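Local coordinates for ABC transporter substrate binding protein (Ribose) (Agrobacterium vitis S4, PDB 4WT7) that probably serves as the sugar- or polyol-binding component of an ABC importer, and holds D-allitol in the cleft between its two lobes, at residues G279-Q284 and S299-L304. Sequence-based numbering, arbitrary orientation.
Sequences GRQAIQ and SYVPAL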
ATOM      1  N   GLY A 279       1.537  11.786  -0.138  1.00 10.26           N
ATOM      2  CA  GLY A 279       2.205  12.519   0.927  1.00 11.44           C
ATOM      3  C   GLY A 279       2.015  14.028   0.826  1.00 11.50           C
ATOM      4  O   GLY A 279       1.726  14.702   1.823  1.00 12.45           O
ATOM      5  N   ARG A 280       2.172  14.578  -0.370  1.00 13.14           N
ATOM      6  CA  ARG A 280       1.923  16.014  -0.559  1.00 12.30           C
ATOM      7  C   ARG A 280       0.489  16.385  -0.284  1.00 12.56           C
ATOM      8  O   ARG A 280       0.212  17.393   0.351  1.00 13.94           O
ATOM      9  CB  ARG A 280       2.331  16.472  -1.970  1.00 14.33           C
ATOM     10  CG  ARG A 280       3.807  16.736  -2.077  1.00 19.30           C
ATOM     11  CD  ARG A 280       4.171  17.404  -3.411  1.00 18.61           C
ATOM     12  NE  ARG A 280       3.911  16.526  -4.545  1.00 17.84           N
ATOM     13  CZ  ARG A 280       4.702  15.519  -4.935  1.00 20.54           C
ATOM     14  NH1 ARG A 280       5.820  15.231  -4.276  1.00 19.69           N
ATOM     15  NH2 ARG A 280       4.361  14.788  -5.997  1.00 19.46           N
ATOM     16  N   GLN A 281      -0.436  15.558  -0.729  1.00 15.02           N
ATOM     17  CA  GLN A 281      -1.826  15.825  -0.438  1.00 14.28           C
ATOM     18  C   GLN A 281      -2.087  15.907   1.053  1.00 13.18           C
ATOM     19  O   GLN A 281      -2.772  16.833   1.535  1.00 14.41           O
ATOM     20  CB  GLN A 281      -2.714  14.754  -1.023  1.00 15.04           C
ATOM     21  CG  GLN A 281      -4.117  15.271  -1.185  1.00 17.31           C
ATOM     22  CD  GLN A 281      -5.071  14.187  -1.573  1.00 19.48           C
ATOM     23  OE1 GLN A 281      -5.694  14.253  -2.637  1.00 19.03           O
ATOM     24  NE2 GLN A 281      -5.217  13.177  -0.704  1.00 19.39           N
ATOM     25  N   ALA A 282      -1.548  14.940   1.793  1.00  8.87           N
ATOM     26  CA  ALA A 282      -1.775  14.921   3.240  1.00  8.92           C
ATOM     27  C   ALA A 282      -1.368  16.280   3.836  1.00  9.22           C
ATOM     28  O   ALA A 282      -2.135  16.889   4.567  1.00  9.26           O
ATOM     29  CB  ALA A 282      -1.009  13.785   3.912  1.00  8.98           C
ATOM     30  N   ILE A 283      -0.165  16.751   3.493  1.00 11.28           N
ATOM     31  CA  ILE A 283       0.333  18.013   4.029  1.00 12.28           C
ATOM     32  C   ILE A 283      -0.447  19.234   3.503  1.00  9.91           C
ATOM     33  O   ILE A 283      -0.711  20.195   4.249  1.00 10.64           O
ATOM     34  CB  ILE A 283       1.829  18.191   3.771  1.00 11.52           C
ATOM     35  CG1 ILE A 283       2.604  16.981   4.286  1.00 13.38           C
ATOM     36  CG2 ILE A 283       2.324  19.394   4.500  1.00 11.19           C
ATOM     37  CD1 ILE A 283       2.207  16.555   5.714  1.00 11.54           C
ATOM     38  N   GLN A 284      -0.815  19.206   2.231  1.00 13.01           N
ATOM     39  CA  GLN A 284      -1.713  20.214   1.698  1.00 13.86           C
ATOM     40  C   GLN A 284      -2.953  20.253   2.589  1.00 14.35           C
ATOM     41  O   GLN A 284      -3.411  21.332   2.971  1.00 12.94           O
ATOM     42  CB  GLN A 284      -2.118  19.929   0.236  1.00 12.43           C
ATOM     43  CG  GLN A 284      -1.053  20.313  -0.827  1.00 12.96           C
ATOM     44  CD  GLN A 284      -0.933  21.836  -1.058  1.00 16.33           C
ATOM     45  OE1 GLN A 284      -1.901  22.500  -1.452  1.00 16.48           O
ATOM     46  NE2 GLN A 284       0.257  22.385  -0.815  1.00 15.05           N
ATOM     47  N   SER A 299      -9.565  11.524   0.941  1.00 11.18           N
ATOM     48  CA  SER A 299      -9.141  12.239  -0.262  1.00 11.50           C
ATOM     49  C   SER A 299      -8.425  11.234  -1.159  1.00 11.43           C
ATOM     50  O   SER A 299      -7.381  10.709  -0.783  1.00 11.33           O
ATOM     51  CB  SER A 299      -8.216  13.396   0.118  1.00 11.68           C
ATOM     52  OG  SER A 299      -8.940  14.310   0.939  1.00 11.79           O
ATOM     53  N   TYR A 300      -8.994  10.944  -2.325  1.00 11.67           N
ATOM     54  CA  TYR A 300      -8.479   9.872  -3.171  1.00 12.00           C
ATOM     55  C   TYR A 300      -7.559  10.378  -4.229  1.00 11.97           C
ATOM     56  O   TYR A 300      -7.849  11.349  -4.908  1.00 12.44           O
ATOM     57  CB  TYR A 300      -9.629   9.079  -3.807  1.00 11.83           C
ATOM     58  CG  TYR A 300     -10.558   8.496  -2.748  1.00 11.63           C
ATOM     59  CD1 TYR A 300     -10.121   7.500  -1.898  1.00 11.29           C
ATOM     60  CD2 TYR A 300     -11.860   8.958  -2.596  1.00 11.92           C
ATOM     61  CE1 TYR A 300     -10.951   6.977  -0.923  1.00 11.25           C
ATOM     62  CE2 TYR A 300     -12.695   8.446  -1.633  1.00 11.85           C
ATOM     63  CZ  TYR A 300     -12.243   7.456  -0.800  1.00 11.52           C
ATOM     64  OH  TYR A 300     -13.051   6.928   0.175  1.00 11.58           O
ATOM     65  N   VAL A 301      -6.427   9.716  -4.351  1.00 11.84           N
ATOM     66  CA  VAL A 301      -5.467  10.038  -5.386  1.00 12.22           C
ATOM     67  C   VAL A 301      -5.526   8.935  -6.428  1.00 12.30           C
ATOM     68  O   VAL A 301      -5.495   7.750  -6.070  1.00 11.97           O
ATOM     69  CB  VAL A 301      -4.054  10.089  -4.846  1.00 12.17           C
ATOM     70  CG1 VAL A 301      -3.063  10.197  -6.033  1.00 12.65           C
ATOM     71  CG2 VAL A 301      -3.907  11.253  -3.897  1.00 12.25           C
ATOM     72  N   PRO A 302      -5.608   9.315  -7.715  1.00 12.85           N
ATOM     73  CA  PRO A 302      -5.834   8.296  -8.726  1.00 13.02           C
ATOM     74  C   PRO A 302      -4.709   7.254  -8.746  1.00 12.79           C
ATOM     75  O   PRO A 302      -3.571   7.553  -8.380  1.00 12.74           O
ATOM     76  CB  PRO A 302      -5.887   9.103 -10.029  1.00 13.79           C
ATOM     77  CG  PRO A 302      -6.414  10.467  -9.587  1.00 14.00           C
ATOM     78  CD  PRO A 302      -5.737  10.680  -8.253  1.00 13.44           C
ATOM     79  N   ALA A 303      -5.058   6.049  -9.178  1.00 12.77           N
ATOM     80  CA  ALA A 303      -4.110   4.935  -9.353  1.00 12.67           C
ATOM     81  C   ALA A 303      -4.221   4.444 -10.772  1.00 13.17           C
ATOM     82  O   ALA A 303      -5.248   4.622 -11.383  1.00 13.52           O
ATOM     83  CB  ALA A 303      -4.441   3.806  -8.421  1.00 12.27           C
ATOM     84  N   LEU A 304      -3.193   3.781 -11.282  1.00 13.29           N
ATOM     85  CA  LEU A 304      -3.181   3.390 -12.697  1.00 13.86           C
ATOM     86  C   LEU A 304      -2.839   1.914 -12.907  1.00 13.83           C
ATOM     87  O   LEU A 304      -1.719   1.497 -12.636  1.00 13.69           O
ATOM     88  CB  LEU A 304      -2.139   4.235 -13.460  1.00 14.32           C
ATOM     89  CG  LEU A 304      -2.155   5.736 -13.228  1.00 15.00           C
ATOM     90  CD1 LEU A 304      -0.760   6.384 -13.460  1.00 15.23           C
ATOM     91  CD2 LEU A 304      -3.188   6.298 -14.206  1.00 15.87           C
TER
HETATM   92  O   HOH W   1      -7.955  13.726  -3.790  1.00 26.39           O
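Q281, reaching out from its helix, meets S299 of the edge strand and V301, which follows it along the chain, and carries this small contact alone for its segment. The amide nitrogen NE2 of Q281 gives a weak but nearly straight hydrogen bond to the backbone O of S299 (3.3 Å, 165° at the hydrogen); its stronger partner is the hydroxyl of S130. OE1 of Q281 accepts a hydrogen bond from a water at 2.6 Å. That water donates again to the backbone O of Y300, so both amide branches reach successive carbonyls, one directly and one through water. CG of Q281 lies anti to the backbone N (chi1 -159°) and the chain stays extended beyond it, which carries the amide across to the strand. CB of S299 is pressed tightly against NE2 of Q281, 3.1 Å away. Packing is looser at CG2 of V301, 3.7 Å from OE1 of Q281, as the side chains of Q281 and V301 slide past each other in opposite directions. Through Q281, helix 275-290 touches strand 298-300, beside strand 129-131, where the chain crosses from the parallel sheet of one lobe to strand 304-307 of the other, as in two-lobed periplasmic binding proteins.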